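Long-range contacts in effector protein Lem4 (lpg1101) (Legionella pneumophila subsp. pneumophila, PDB 6CGK), which removes phosphate from phosphotyrosine as a membrane-associated phosphatase of the haloacid dehalogenase (HAD) superfamily, seen here as its HAD domain with magnesium in an inactivated form: residues 56-61 with 105-110; 135-140 with 167-172; 145-150 with 172-177. The protein carries 1 engineered substitution. All blocks are in the same frame, centred on the assembly; numbering follows the deposited sequence. Where two conformers were deposited one is given.

Interaction 1 stands apart from the other two, its centre about 32 Å from that of interaction 2 and on the opposite side of the chain's centre. It is mainly aromatic, joining helix 58-62 to the end of helix 98-107 with one tyrosine-glutamate bond. Interactions 2 and 3 are neighbours with centres about 9 Å apart, and they share Arg-172. In interaction 2 two helix ends meet through aliphatic side chains and a carboxylate; interaction 3 begins the pairing of strands 150-154 and 176-180. Glu-140 also binds Arg-150. Each contact is partly buried: Tyr-61 and Phe-107, Val-136, Leu-167 and Glu-140, and Phe-149 and Arg-150 lie inside, while His-169 and Pro-147 are exposed.

Interaction 1 of 3, residues 56-61 with 105-110; sequences RYKNEY and LEFENI
Tyr-61 and Phe-107 meet because their first torsions send the rings from two helices into one space: CG of Tyr-61 is anti to the backbone N (chi1 173°), whereas CG of Phe-107 is anti to the carbonyl carbon (chi1 -63°). The rim of the phenylalanine ring then lies over one face of the tyrosine, with CD2 of Phe-107 3.4 Å from CG of Tyr-61. The rings lean on each other at 40°, between parallel and perpendicular. Lys-58 covers a face of the Phe-107 ring in a CH-pi contact, its CA 3.8 Å from the ring centroid, and its aliphatic chain runs past the phenylalanine in the opposite direction. CB of Tyr-57 closes off the far end of that ring at 3.7 Å from CZ of Phe-107.

Polar bonds hold the tyrosine end: the hydroxyl OH of Tyr-61 donates to OE2 of Glu-108 at 2.6 Å, meeting the carboxylate at its anti lone pair and near the plane of the phenol ring; Ile-70 N binds the same hydroxyl, so two bonds grip it. The Lys-58 ammonium pairs chiefly with Asp-62, and its link through a water to the carbonyl O of Phe-107, which accepts from that water at 3.2 Å, is weak. Met-55 of helix 51-55 also packs on Phe-107. Helix 98-107 ends here in a Schellman motif with Asn-109 as C-prime residue, packed against the short helices 51-55 and 58-62 that lie in the chain between strands 19-23 and 89-93 of the HAD domain's parallel sheet.

Interaction 2 of 3, residues 135-140 with 167-172; sequences AVVSHE and LIHTGR
The guanidinium of Arg-172 turns its edge to Glu-140, whose OE1 lies only 3° out of the guanidinium plane, and a water sits at the same group's edge; over one face lies the Leu-146/Pro-147 peptide of the loop after helix 132-140. The carboxylate is turned steeply to it, the two planes 74° apart, so the salt bridge is made through one nitrogen rather than side by side: NH1 of Arg-172 reaches the anti lone pair of OE1 of Glu-140 at 2.7 Å. That same NH1 also donates to the carbonyl O of Glu-140 at 3.0 Å, this oxygen being tilted out of the guanidinium plane. With CG anti to the carbonyl carbon (chi1 -71°), Arg-172 places CG 3.3 Å from OE1 of Glu-140, and a bend at chi2 then steers CD and the guanidinium round to bring NH1 to that oxygen. The water accepts from NH2 of Arg-172 and lies within bonding distance of Glu-140 O.

Beneath the ion pair the contact is largely aliphatic. CD2 of Leu-167 lies beside the carboxylate, 3.4 Å from OE2 of Glu-140, and 3.8 Å from CG1 of Val-136. CG2 of Val-137 touches CD2 of His-169, approaching the ring at a slant, while its CG1 meets CG2 of Thr-170 at 3.9 Å. OE2 of Glu-140 is held by Tyr-21 and Arg-150, so both oxygens of this buried acid have partners, which would favour its charged state. The Schellman motif around Gly-171 ends helix 157-169 and delivers Arg-172 to the end of helix 132-140. Tyr-21 of strand 19-23 touches Val-136 and Leu-167, one from each helix; Ile-93 of strand 89-93 packs on Val-136, and Ile-152 of strand 150-154 on Leu-167.

Interaction 3 of 3, residues 145-150 with 172-177; sequences CLPGFR and RSQLVK
Arg-172 and Arg-150 cross obliquely with their guanidinium planes 66° apart, NH1 of Arg-172 being 4.2 Å from NH2 of Arg-150. N of Pro-147 comes within 3.6 Å of NE of Arg-172. Arg-150, bent at chi2 (-62°), curls back over its own loop: its NH2 donates to the carbonyl O of Leu-146 at 2.9 Å in a nearly straight bond (170°), and its NH1 donates to O of Phe-149. Each acceptor lies in the guanidinium plane, yet the arginine approaches both carbonyls from above their own planes. Lys-17 O is a further partner of NH1.

At the neighbouring position, Phe-149 runs at about a right angle to Leu-175, and the ring edge, at CE1, meets CG of Lys-177 at 3.9 Å. Ile-195 of helix 188-198 also packs against this phenylalanine. Next to them the backbones begin a parallel pairing, Arg-150 opposite Val-176: N of Arg-150 binds O of Leu-175 at 3.0 Å, and N of Lys-177 binds O of Arg-150 at 2.8 Å. A water tied to Gly-148 O, Arg-172 O and Leu-175 N bridges the chains before the pairing starts.

Glu-140 takes NE of Arg-150 on OE2 and NH1 of Arg-172 on OE1, so the mutual repulsion of the arginines is probably partly offset there. Backbone bonds set the strand register, while the acid and the loop carbonyls hold the two arginine groups.

Interaction 1 of 3, residues 56-61 with 105-110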
loop_
_atom_site.group_PDB
_atom_site.type_symbol
_atom_site.label_atom_id
_atom_site.label_comp_id
_atom_site.label_asym_id
_atom_site.label_seq_id
_atom_site.Cartn_x
_atom_site.Cartn_y
_atom_site.Cartn_z
ATOM N N ARG A 56 -14.948 -2.534 -16.146
ATOM C CA ARG A 56 -14.936 -2.935 -17.548
ATOM C C ARG A 56 -13.561 -3.402 -18.005
ATOM O O ARG A 56 -13.466 -4.109 -19.026
ATOM C CB ARG A 56 -15.398 -1.756 -18.393
ATOM C CG ARG A 56 -16.850 -1.479 -18.192
ATOM C CD ARG A 56 -17.381 -0.491 -19.213
ATOM N NE ARG A 56 -18.773 -0.215 -18.882
ATOM C CZ ARG A 56 -19.183 0.920 -18.340
ATOM N NH1 ARG A 56 -18.309 1.888 -18.120
ATOM N NH2 ARG A 56 -20.454 1.099 -18.050
ATOM N N TYR A 57 -12.501 -2.976 -17.313
ATOM C CA TYR A 57 -11.124 -3.373 -17.593
ATOM C C TYR A 57 -10.724 -4.716 -16.977
ATOM O O TYR A 57 -9.597 -5.170 -17.219
ATOM C CB TYR A 57 -10.171 -2.258 -17.114
ATOM C CG TYR A 57 -10.250 -1.105 -18.088
ATOM C CD1 TYR A 57 -11.288 -0.173 -18.014
ATOM C CD2 TYR A 57 -9.360 -1.014 -19.167
ATOM C CE1 TYR A 57 -11.385 0.869 -18.955
ATOM C CE2 TYR A 57 -9.444 0.029 -20.106
ATOM C CZ TYR A 57 -10.470 0.951 -19.996
ATOM O OH TYR A 57 -10.584 1.952 -20.940
ATOM N N LYS A 58 -11.603 -5.387 -16.223
ATOM C CA LYS A 58 -11.154 -6.597 -15.547
ATOM C C LYS A 58 -10.704 -7.661 -16.538
ATOM O O LYS A 58 -9.710 -8.359 -16.297
ATOM C CB LYS A 58 -12.247 -7.166 -14.651
ATOM C CG LYS A 58 -11.706 -8.304 -13.767
ATOM C CD LYS A 58 -12.755 -8.828 -12.770
ATOM C CE LYS A 58 -12.253 -10.045 -11.986
ATOM N NZ LYS A 58 -11.816 -11.200 -12.796
ATOM N N ASN A 59 -11.427 -7.819 -17.652
ATOM C CA ASN A 59 -11.064 -8.848 -18.622
ATOM C C ASN A 59 -9.690 -8.570 -19.216
ATOM O O ASN A 59 -8.852 -9.474 -19.321
ATOM C CB ASN A 59 -12.117 -8.927 -19.724
ATOM C CG ASN A 59 -11.729 -9.896 -20.839
ATOM O OD1 ASN A 59 -11.017 -10.879 -20.613
ATOM N ND2 ASN A 59 -12.207 -9.623 -22.039
ATOM N N GLU A 60 -9.418 -7.310 -19.575
ATOM C CA GLU A 60 -8.080 -6.993 -20.078
ATOM C C GLU A 60 -7.012 -7.227 -19.007
ATOM O O GLU A 60 -5.937 -7.769 -19.300
ATOM C CB GLU A 60 -8.029 -5.555 -20.587
ATOM C CG GLU A 60 -6.606 -5.132 -21.041
ATOM C CD GLU A 60 -6.553 -3.731 -21.612
ATOM O OE1 GLU A 60 -7.627 -3.129 -21.784
ATOM O OE2 GLU A 60 -5.428 -3.212 -21.866
ATOM N N TYR A 61 -7.303 -6.869 -17.743
ATOM C CA TYR A 61 -6.374 -7.186 -16.664
ATOM C C TYR A 61 -6.123 -8.689 -16.576
ATOM O O TYR A 61 -4.975 -9.144 -16.534
ATOM C CB TYR A 61 -6.948 -6.664 -15.360
ATOM C CG TYR A 61 -6.214 -7.043 -14.103
ATOM C CD1 TYR A 61 -5.084 -6.365 -13.697
ATOM C CD2 TYR A 61 -6.697 -8.083 -13.293
ATOM C CE1 TYR A 61 -4.436 -6.682 -12.482
ATOM C CE2 TYR A 61 -6.055 -8.397 -12.094
ATOM C CZ TYR A 61 -4.926 -7.717 -11.709
ATOM O OH TYR A 61 -4.343 -8.068 -10.487
ATOM N N LEU A 105 -7.165 -3.441 -6.959
ATOM C CA LEU A 105 -7.776 -3.964 -5.730
ATOM C C LEU A 105 -9.169 -4.533 -6.005
ATOM O O LEU A 105 -9.521 -5.630 -5.537
ATOM C CB LEU A 105 -7.829 -2.857 -4.690
ATOM C CG LEU A 105 -6.441 -2.362 -4.236
ATOM C CD1 LEU A 105 -6.548 -1.064 -3.404
ATOM C CD2 LEU A 105 -5.695 -3.453 -3.457
ATOM N N GLU A 106 -9.999 -3.787 -6.736
ATOM C CA GLU A 106 -11.347 -4.272 -7.045
ATOM C C GLU A 106 -11.337 -5.546 -7.885
ATOM O O GLU A 106 -12.151 -6.450 -7.665
ATOM C CB GLU A 106 -12.149 -3.171 -7.735
ATOM C CG GLU A 106 -12.513 -2.064 -6.748
ATOM C CD GLU A 106 -12.792 -0.732 -7.392
ATOM O OE1 GLU A 106 -12.720 -0.629 -8.651
ATOM O OE2 GLU A 106 -13.061 0.218 -6.621
ATOM N N PHE A 107 -10.460 -5.617 -8.893
ATOM C CA PHE A 107 -10.348 -6.813 -9.713
ATOM C C PHE A 107 -10.047 -8.042 -8.880
ATOM O O PHE A 107 -10.401 -9.154 -9.271
ATOM C CB PHE A 107 -9.218 -6.661 -10.754
ATOM C CG PHE A 107 -9.415 -5.559 -11.774
ATOM C CD1 PHE A 107 -10.671 -5.079 -12.115
ATOM C CD2 PHE A 107 -8.299 -5.004 -12.386
ATOM C CE1 PHE A 107 -10.812 -4.055 -13.093
ATOM C CE2 PHE A 107 -8.423 -3.999 -13.382
ATOM C CZ PHE A 107 -9.677 -3.513 -13.705
ATOM N N GLU A 108 -9.317 -7.871 -7.775
ATOM C CA GLU A 108 -8.951 -8.973 -6.903
ATOM C C GLU A 108 -9.907 -9.128 -5.724
ATOM O O GLU A 108 -9.644 -9.941 -4.826
ATOM C CB GLU A 108 -7.521 -8.759 -6.393
ATOM C CG GLU A 108 -6.508 -8.610 -7.519
ATOM C CD GLU A 108 -6.118 -9.933 -8.116
ATOM O OE1 GLU A 108 -6.454 -10.948 -7.482
ATOM O OE2 GLU A 108 -5.492 -9.978 -9.210
ATOM N N ASN A 109 -11.002 -8.369 -5.701
ATOM C CA ASN A 109 -12.021 -8.486 -4.651
ATOM C C ASN A 109 -11.420 -8.195 -3.276
ATOM O O ASN A 109 -11.756 -8.847 -2.273
ATOM C CB ASN A 109 -12.715 -9.854 -4.694
ATOM C CG ASN A 109 -14.078 -9.845 -4.012
ATOM O OD1 ASN A 109 -14.727 -8.801 -3.884
ATOM N ND2 ASN A 109 -14.525 -11.009 -3.602
ATOM N N ILE A 110 -10.534 -7.207 -3.243
ATOM C CA ILE A 110 -9.954 -6.689 -2.002
ATOM C C ILE A 110 -10.681 -5.414 -1.619
ATOM O O ILE A 110 -10.744 -4.461 -2.397
ATOM C CB ILE A 110 -8.456 -6.413 -2.163
ATOM C CG1 ILE A 110 -7.719 -7.707 -2.490
ATOM C CG2 ILE A 110 -7.895 -5.773 -0.859
ATOM C CD1 ILE A 110 -6.355 -7.457 -3.110
HETATM O O HOH W 1 -8.905 -11.008 -11.384
#

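Interaction 2 of 3, residues 135-140 with 167-172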
loop_
_atom_site.group_PDB
_atom_site.type_symbol
_atom_site.label_atom_id
_atom_site.label_comp_id
_atom_site.label_asym_id
_atom_site.label_seq_id
_atom_site.Cartn_x
_atom_site.Cartn_y
_atom_site.Cartn_z
ATOM N N ALA A 135 4.978 12.218 2.175
ATOM C CA ALA A 135 3.720 11.493 2.415
ATOM C C ALA A 135 3.706 10.866 3.805
ATOM O O ALA A 135 2.706 10.955 4.539
ATOM C CB ALA A 135 3.526 10.401 1.347
ATOM N N VAL A 136 4.810 10.220 4.183
ATOM C CA VAL A 136 4.894 9.613 5.510
ATOM C C VAL A 136 4.898 10.680 6.590
ATOM O O VAL A 136 4.228 10.533 7.618
ATOM C CB VAL A 136 6.131 8.697 5.627
ATOM C CG1 VAL A 136 6.358 8.313 7.114
ATOM C CG2 VAL A 136 5.949 7.432 4.738
ATOM N N VAL A 137 5.664 11.760 6.392
ATOM C CA VAL A 137 5.699 12.810 7.404
ATOM C C VAL A 137 4.307 13.385 7.605
ATOM O O VAL A 137 3.838 13.537 8.740
ATOM C CB VAL A 137 6.714 13.899 7.022
ATOM C CG1 VAL A 137 6.551 15.103 7.943
ATOM C CG2 VAL A 137 8.133 13.336 7.086
ATOM N N SER A 138 3.607 13.673 6.503
ATOM C CA SER A 138 2.255 14.218 6.603
ATOM C C SER A 138 1.318 13.247 7.300
ATOM O O SER A 138 0.481 13.658 8.119
ATOM C CB SER A 138 1.708 14.553 5.222
ATOM O OG SER A 138 2.446 15.631 4.650
ATOM N N HIS A 139 1.425 11.959 6.974
ATOM C CA HIS A 139 0.534 10.999 7.614
ATOM C C HIS A 139 0.810 10.903 9.104
ATOM O O HIS A 139 -0.130 10.894 9.912
ATOM C CB HIS A 139 0.644 9.619 6.987
ATOM C CG HIS A 139 -0.499 8.738 7.370
ATOM N ND1 HIS A 139 -1.760 8.906 6.841
ATOM C CD2 HIS A 139 -0.611 7.778 8.315
ATOM C CE1 HIS A 139 -2.589 8.048 7.407
ATOM N NE2 HIS A 139 -1.918 7.357 8.311
ATOM N N GLU A 140 2.086 10.825 9.497
ATOM C CA GLU A 140 2.394 10.726 10.927
ATOM C C GLU A 140 1.917 11.948 11.693
ATOM O O GLU A 140 1.612 11.856 12.893
ATOM C CB GLU A 140 3.900 10.524 11.131
ATOM C CG GLU A 140 4.400 9.166 10.601
ATOM C CD GLU A 140 3.788 7.970 11.356
ATOM O OE1 GLU A 140 3.446 8.095 12.561
ATOM O OE2 GLU A 140 3.662 6.894 10.738
ATOM N N LEU A 167 9.576 8.493 8.801
ATOM C CA LEU A 167 9.361 8.082 10.192
ATOM C C LEU A 167 10.429 8.650 11.109
ATOM O O LEU A 167 10.138 9.068 12.241
ATOM C CB LEU A 167 9.371 6.562 10.338
ATOM C CG LEU A 167 8.257 5.761 9.711
ATOM C CD1 LEU A 167 8.504 4.292 10.034
ATOM C CD2 LEU A 167 6.918 6.227 10.234
ATOM N N ILE A 168 11.687 8.607 10.674
ATOM C CA ILE A 168 12.755 9.140 11.517
ATOM C C ILE A 168 12.522 10.619 11.776
ATOM O O ILE A 168 12.620 11.097 12.913
ATOM C CB ILE A 168 14.129 8.890 10.876
ATOM C CG1 ILE A 168 14.287 7.416 10.502
ATOM C CG2 ILE A 168 15.246 9.352 11.822
ATOM C CD1 ILE A 168 15.661 7.086 9.968
ATOM N N HIS A 169 12.219 11.373 10.717
ATOM C CA HIS A 169 12.047 12.813 10.872
ATOM C C HIS A 169 10.964 13.149 11.883
ATOM O O HIS A 169 11.053 14.187 12.552
ATOM C CB HIS A 169 11.712 13.458 9.528
ATOM C CG HIS A 169 11.369 14.915 9.623
ATOM N ND1 HIS A 169 12.324 15.897 9.775
ATOM C CD2 HIS A 169 10.176 15.556 9.591
ATOM C CE1 HIS A 169 11.736 17.079 9.831
ATOM N NE2 HIS A 169 10.432 16.901 9.712
ATOM N N THR A 170 9.948 12.291 12.018
ATOM C CA THR A 170 8.831 12.532 12.919
ATOM C C THR A 170 8.984 11.842 14.259
ATOM O O THR A 170 8.047 11.873 15.055
ATOM C CB THR A 170 7.496 12.097 12.294
ATOM O OG1 THR A 170 7.564 10.733 11.845
ATOM C CG2 THR A 170 7.112 13.044 11.172
ATOM N N GLY A 171 10.131 11.221 14.523
ATOM C CA GLY A 171 10.321 10.509 15.769
ATOM C C GLY A 171 9.423 9.310 15.940
ATOM O O GLY A 171 9.095 8.951 17.076
ATOM N N ARG A 172 9.043 8.659 14.833
ATOM C CA ARG A 172 8.089 7.557 14.820
ATOM C C ARG A 172 8.730 6.254 14.352
ATOM O O ARG A 172 8.065 5.405 13.757
ATOM C CB ARG A 172 6.893 7.903 13.939
ATOM C CG ARG A 172 5.998 8.959 14.545
ATOM C CD ARG A 172 5.020 8.330 15.587
ATOM N NE ARG A 172 4.350 9.404 16.322
ATOM C CZ ARG A 172 3.313 10.083 15.833
ATOM N NH1 ARG A 172 2.842 9.796 14.631
ATOM N NH2 ARG A 172 2.777 11.080 16.524
HETATM O O HOH W 2 0.673 12.654 15.506
#

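Interaction 3 of 3, residues 145-150 with 172-177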
loop_
_atom_site.group_PDB
_atom_site.type_symbol
_atom_site.label_atom_id
_atom_site.label_comp_id
_atom_site.label_asym_id
_atom_site.label_seq_id
_atom_site.Cartn_x
_atom_site.Cartn_y
_atom_site.Cartn_z
ATOM N N CYS A 145 -2.694 9.796 14.724
ATOM C CA CYS A 145 -1.568 8.876 14.647
ATOM C C CYS A 145 -0.719 8.967 15.904
ATOM O O CYS A 145 -0.376 10.063 16.357
ATOM C CB CYS A 145 -0.726 9.188 13.415
ATOM S SG CYS A 145 -1.657 8.728 11.961
ATOM N N LEU A 146 -0.361 7.813 16.444
ATOM C CA LEU A 146 0.401 7.664 17.672
ATOM C C LEU A 146 1.567 6.728 17.411
ATOM O O LEU A 146 1.508 5.892 16.512
ATOM C CB LEU A 146 -0.462 7.075 18.801
ATOM C CG LEU A 146 -1.531 7.959 19.402
ATOM C CD1 LEU A 146 -2.402 7.135 20.350
ATOM C CD2 LEU A 146 -0.867 9.066 20.182
ATOM N N PRO A 147 2.628 6.829 18.202
ATOM C CA PRO A 147 3.749 5.895 18.041
ATOM C C PRO A 147 3.304 4.461 18.248
ATOM O O PRO A 147 2.379 4.179 19.009
ATOM C CB PRO A 147 4.733 6.317 19.141
ATOM C CG PRO A 147 3.996 7.215 20.004
ATOM C CD PRO A 147 2.870 7.816 19.258
ATOM N N GLY A 148 4.032 3.557 17.622
ATOM C CA GLY A 148 3.725 2.138 17.723
ATOM C C GLY A 148 4.439 1.387 16.604
ATOM O O GLY A 148 5.520 1.778 16.172
ATOM N N PHE A 149 3.797 0.339 16.122
ATOM C CA PHE A 149 4.432 -0.533 15.150
ATOM C C PHE A 149 4.349 0.064 13.755
ATOM O O PHE A 149 3.327 0.637 13.373
ATOM C CB PHE A 149 3.765 -1.911 15.175
ATOM C CG PHE A 149 4.297 -2.857 14.152
ATOM C CD1 PHE A 149 5.558 -3.416 14.282
ATOM C CD2 PHE A 149 3.526 -3.206 13.058
ATOM C CE1 PHE A 149 6.043 -4.315 13.323
ATOM C CE2 PHE A 149 4.006 -4.102 12.087
ATOM C CZ PHE A 149 5.262 -4.658 12.230
ATOM N N ARG A 150 5.439 -0.059 13.001
ATOM C CA ARG A 150 5.483 0.403 11.614
ATOM C C ARG A 150 6.088 -0.678 10.736
ATOM O O ARG A 150 7.196 -1.161 11.004
ATOM C CB ARG A 150 6.303 1.703 11.451
ATOM C CG ARG A 150 5.727 2.938 12.143
ATOM C CD ARG A 150 4.347 3.323 11.576
ATOM N NE ARG A 150 3.825 4.542 12.231
ATOM C CZ ARG A 150 3.158 4.547 13.389
ATOM N NH1 ARG A 150 2.922 3.407 14.038
ATOM N NH2 ARG A 150 2.708 5.692 13.896
ATOM N N ARG A 172 9.043 8.659 14.833
ATOM C CA ARG A 172 8.089 7.557 14.820
ATOM C C ARG A 172 8.730 6.254 14.352
ATOM O O ARG A 172 8.065 5.405 13.757
ATOM C CB ARG A 172 6.893 7.903 13.939
ATOM C CG ARG A 172 5.998 8.959 14.545
ATOM C CD ARG A 172 5.020 8.330 15.587
ATOM N NE ARG A 172 4.350 9.404 16.322
ATOM C CZ ARG A 172 3.313 10.083 15.833
ATOM N NH1 ARG A 172 2.842 9.796 14.631
ATOM N NH2 ARG A 172 2.777 11.080 16.524
ATOM N N SER A 173 10.016 6.070 14.618
ATOM C CA SER A 173 10.741 4.934 14.067
ATOM C C SER A 173 11.341 4.067 15.165
ATOM O O SER A 173 12.395 3.465 14.984
ATOM C CB SER A 173 11.829 5.409 13.101
ATOM O OG SER A 173 12.822 6.157 13.786
ATOM N N GLN A 174 10.668 3.972 16.305
ATOM C CA GLN A 174 11.206 3.186 17.407
ATOM C C GLN A 174 10.979 1.693 17.232
ATOM O O GLN A 174 11.630 0.897 17.914
ATOM C CB GLN A 174 10.585 3.636 18.729
ATOM C CG GLN A 174 9.142 3.181 18.900
ATOM C CD GLN A 174 8.177 4.341 19.049
ATOM O OE1 GLN A 174 7.363 4.372 19.977
ATOM N NE2 GLN A 174 8.261 5.306 18.132
ATOM N N LEU A 175 10.073 1.294 16.340
ATOM C CA LEU A 175 9.665 -0.096 16.190
ATOM C C LEU A 175 9.229 -0.282 14.737
ATOM O O LEU A 175 8.056 -0.412 14.421
ATOM C CB LEU A 175 8.543 -0.461 17.164
ATOM C CG LEU A 175 7.997 -1.886 17.114
ATOM C CD1 LEU A 175 9.102 -2.903 17.365
ATOM C CD2 LEU A 175 6.883 -2.039 18.140
ATOM N N VAL A 176 10.210 -0.282 13.842
ATOM C CA VAL A 176 9.971 -0.355 12.405
ATOM C C VAL A 176 10.479 -1.686 11.885
ATOM O O VAL A 176 11.562 -2.142 12.266
ATOM C CB VAL A 176 10.661 0.802 11.661
ATOM C CG1 VAL A 176 10.305 0.770 10.194
ATOM C CG2 VAL A 176 10.263 2.131 12.278
ATOM N N LYS A 177 9.702 -2.303 11.002
ATOM C CA LYS A 177 10.172 -3.419 10.194
ATOM C C LYS A 177 10.176 -2.938 8.755
ATOM O O LYS A 177 9.142 -2.499 8.248
ATOM C CB LYS A 177 9.278 -4.653 10.355
ATOM C CG LYS A 177 9.417 -5.334 11.706
ATOM C CD LYS A 177 10.651 -6.228 11.763
ATOM C CE LYS A 177 10.746 -6.944 13.106
ATOM N NZ LYS A 177 11.616 -8.154 13.046
HETATM O O HOH W 2 0.673 12.654 15.506
HETATM O O HOH W 3 7.932 2.908 14.960
#